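Local coordinates for protein translation elongation factor 1A (Methanosarcina mazei, PDB 3WND) that binds cysteinyl-tRNA(Cys) in its GTP-bound form, can also hold GDP, and is probably a translation elongation factor related to SelB, EF-Tu and aIF2 gamma, at residues F228-D233 / R269-S274. Residues are numbered along the deposited sequence; the frame is centred on the assembly and turned at random.
Sequences FPLDRD and RGFIIS
Pro229 points its CD at one face of the Phe271 phenyl, the two side chains crossing at about a right angle. Pro229 CD lies over the middle of the aromatic ring, 3.6 Å from the centroid of the Phe271 ring and 13° off the ring normal. This is a CH-pi contact made by the carbon next to the proline nitrogen. The peptide bond before Pro229 is cis. Leu230 reaches the same ring obliquely, with Leu230 CG 3.8 Å from CE2 of Phe271. Ile227 also touches Phe271.

The backbones join just beside this pair. Phe228 and Ile272 form an antiparallel hydrogen-bonded pair. Phe228 N gives its hydrogen to Ile272 O at 2.8 Å, and Ile272 N returns a bond of 2.8 Å to Phe228 O. Both bonds are fairly straight.

The Phe228 and Ile272 side chains share one face of the sheet, where both also touch Glu277 and Ala345. CG of Phe228 lies anti to the carbonyl carbon (chi1 -68°). From there the ring turns its edge to the backbone oxygens Ile272 O and Ser274 O of the neighbouring strand, and Phe228 CE1 comes 3.3 Å from Ser274 O. Ser274 OG bonds to Glu277.

An alanine at Phe271 would remove the aromatic face and would probably leave Pro229 CD and Leu230 CG without their partner across the contact.

The segment 269-274 also bonds to strand 194-203, through Ile273 with Ile195 and Phe271 with Ile197, so strand 272-274 lies between 194-203 and 224-228. Beyond Phe228 the chain turns back, and Asp231 and Arg232 facing Ile227 form a G1 beta bulge. The contact belongs to the antiparallel beta domain following the nucleotide-binding domain, consistent with the domain II barrel of SelB and EF-Tu.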
loop_
_atom_site.group_PDB
_atom_site.type_symbol
_atom_site.label_atom_id
_atom_site.label_comp_id
_atom_site.label_asym_id
_atom_site.label_seq_id
_atom_site.Cartn_x
_atom_site.Cartn_y
_atom_site.Cartn_z
ATOM N N PHE A 228 -10.008 -6.619 15.115
ATOM C CA PHE A 228 -10.796 -7.455 14.188
ATOM C C PHE A 228 -9.839 -8.096 13.209
ATOM O O PHE A 228 -8.814 -7.489 12.897
ATOM C CB PHE A 228 -11.777 -6.555 13.392
ATOM C CG PHE A 228 -12.831 -5.979 14.253
ATOM C CD1 PHE A 228 -12.662 -4.752 14.804
ATOM C CD2 PHE A 228 -14.003 -6.692 14.480
ATOM C CE1 PHE A 228 -13.611 -4.198 15.668
ATOM C CE2 PHE A 228 -14.958 -6.192 15.326
ATOM C CZ PHE A 228 -14.773 -4.924 15.903
ATOM N N PRO A 229 -10.189 -9.290 12.689
ATOM C CA PRO A 229 -11.499 -9.942 12.782
ATOM C C PRO A 229 -11.717 -10.777 14.086
ATOM O O PRO A 229 -12.802 -11.338 14.265
ATOM C CB PRO A 229 -11.489 -10.913 11.575
ATOM C CG PRO A 229 -10.001 -11.267 11.469
ATOM C CD PRO A 229 -9.288 -9.972 11.758
ATOM N N LEU A 230 -10.767 -10.741 15.035
ATOM C CA LEU A 230 -10.974 -11.438 16.376
ATOM C C LEU A 230 -12.227 -10.964 17.098
ATOM O O LEU A 230 -12.951 -11.754 17.705
ATOM C CB LEU A 230 -9.786 -11.129 17.248
ATOM C CG LEU A 230 -8.635 -12.072 17.090
ATOM C CD1 LEU A 230 -7.658 -11.696 18.212
ATOM C CD2 LEU A 230 -9.156 -13.484 17.237
ATOM N N ASP A 231 -12.546 -9.676 16.974
ATOM C CA ASP A 231 -13.620 -9.012 17.706
ATOM C C ASP A 231 -13.370 -9.139 19.216
ATOM O O ASP A 231 -14.187 -9.612 20.002
ATOM C CB ASP A 231 -14.965 -9.546 17.273
ATOM C CG ASP A 231 -16.145 -8.632 17.667
ATOM O OD1 ASP A 231 -15.974 -7.658 18.453
ATOM O OD2 ASP A 231 -17.263 -8.915 17.214
ATOM N N ARG A 232 -12.228 -8.632 19.614
ATOM C CA ARG A 232 -11.811 -8.721 20.989
ATOM C C ARG A 232 -11.558 -7.315 21.554
ATOM O O ARG A 232 -10.915 -6.459 20.881
ATOM C CB ARG A 232 -10.585 -9.649 21.061
ATOM C CG ARG A 232 -9.999 -9.882 22.465
ATOM C CD ARG A 232 -8.953 -11.009 22.446
ATOM N NE ARG A 232 -8.447 -11.254 23.784
ATOM C CZ ARG A 232 -8.981 -12.131 24.629
ATOM N NH1 ARG A 232 -10.047 -12.843 24.240
ATOM N NH2 ARG A 232 -8.478 -12.286 25.886
ATOM N N ASP A 233 -11.985 -7.051 22.792
ATOM C CA ASP A 233 -11.604 -5.789 23.419
ATOM C C ASP A 233 -10.102 -5.676 23.763
ATOM O O ASP A 233 -9.492 -6.662 24.193
ATOM C CB ASP A 233 -12.342 -5.676 24.723
ATOM C CG ASP A 233 -13.850 -5.640 24.523
ATOM O OD1 ASP A 233 -14.293 -4.786 23.720
ATOM O OD2 ASP A 233 -14.543 -6.434 25.125
ATOM N N ARG A 269 -0.853 -9.866 9.968
ATOM C CA ARG A 269 -0.988 -8.749 9.071
ATOM C C ARG A 269 -2.426 -8.685 8.471
ATOM O O ARG A 269 -2.956 -9.701 8.016
ATOM C CB ARG A 269 0.014 -8.867 7.907
ATOM C CG ARG A 269 -0.174 -7.773 6.837
ATOM C CD ARG A 269 0.786 -7.932 5.675
ATOM N NE ARG A 269 2.116 -7.800 6.229
ATOM C CZ ARG A 269 3.209 -8.037 5.500
ATOM N NH1 ARG A 269 3.097 -8.232 4.176
ATOM N NH2 ARG A 269 4.381 -7.946 6.074
ATOM N N GLY A 270 -3.065 -7.519 8.480
ATOM C CA GLY A 270 -4.404 -7.496 7.941
ATOM C C GLY A 270 -5.464 -7.238 9.021
ATOM O O GLY A 270 -6.588 -6.824 8.708
ATOM N N PHE A 271 -5.099 -7.484 10.268
ATOM C CA PHE A 271 -6.015 -7.197 11.362
ATOM C C PHE A 271 -6.147 -5.708 11.499
ATOM O O PHE A 271 -5.234 -4.935 11.093
ATOM C CB PHE A 271 -5.423 -7.819 12.675
ATOM C CG PHE A 271 -5.744 -9.310 12.823
ATOM C CD1 PHE A 271 -5.765 -10.162 11.715
ATOM C CD2 PHE A 271 -5.999 -9.841 14.086
ATOM C CE1 PHE A 271 -6.045 -11.555 11.887
ATOM C CE2 PHE A 271 -6.270 -11.200 14.229
ATOM C CZ PHE A 271 -6.313 -12.054 13.182
ATOM N N ILE A 272 -7.234 -5.264 12.078
ATOM C CA ILE A 272 -7.545 -3.851 12.183
ATOM C C ILE A 272 -7.899 -3.529 13.633
ATOM O O ILE A 272 -8.663 -4.279 14.301
ATOM C CB ILE A 272 -8.826 -3.524 11.335
ATOM C CG1 ILE A 272 -8.523 -3.799 9.819
ATOM C CG2 ILE A 272 -9.179 -2.038 11.488
ATOM C CD1 ILE A 272 -9.797 -3.733 8.956
ATOM N N ILE A 273 -7.370 -2.418 14.112
ATOM C CA ILE A 273 -7.776 -1.944 15.392
ATOM C C ILE A 273 -8.782 -0.816 15.118
ATOM O O ILE A 273 -8.465 0.218 14.419
ATOM C CB ILE A 273 -6.588 -1.342 16.231
ATOM C CG1 ILE A 273 -5.600 -2.515 16.575
ATOM C CG2 ILE A 273 -7.115 -0.612 17.477
ATOM C CD1 ILE A 273 -4.241 -2.047 17.060
ATOM N N SER A 274 -9.971 -0.937 15.692
ATOM C CA SER A 274 -11.022 0.017 15.525
ATOM C C SER A 274 -12.143 -0.393 16.418
ATOM O O SER A 274 -12.169 -1.536 16.940
ATOM C CB SER A 274 -11.504 0.202 14.080
ATOM O OG SER A 274 -12.442 -0.711 13.752
#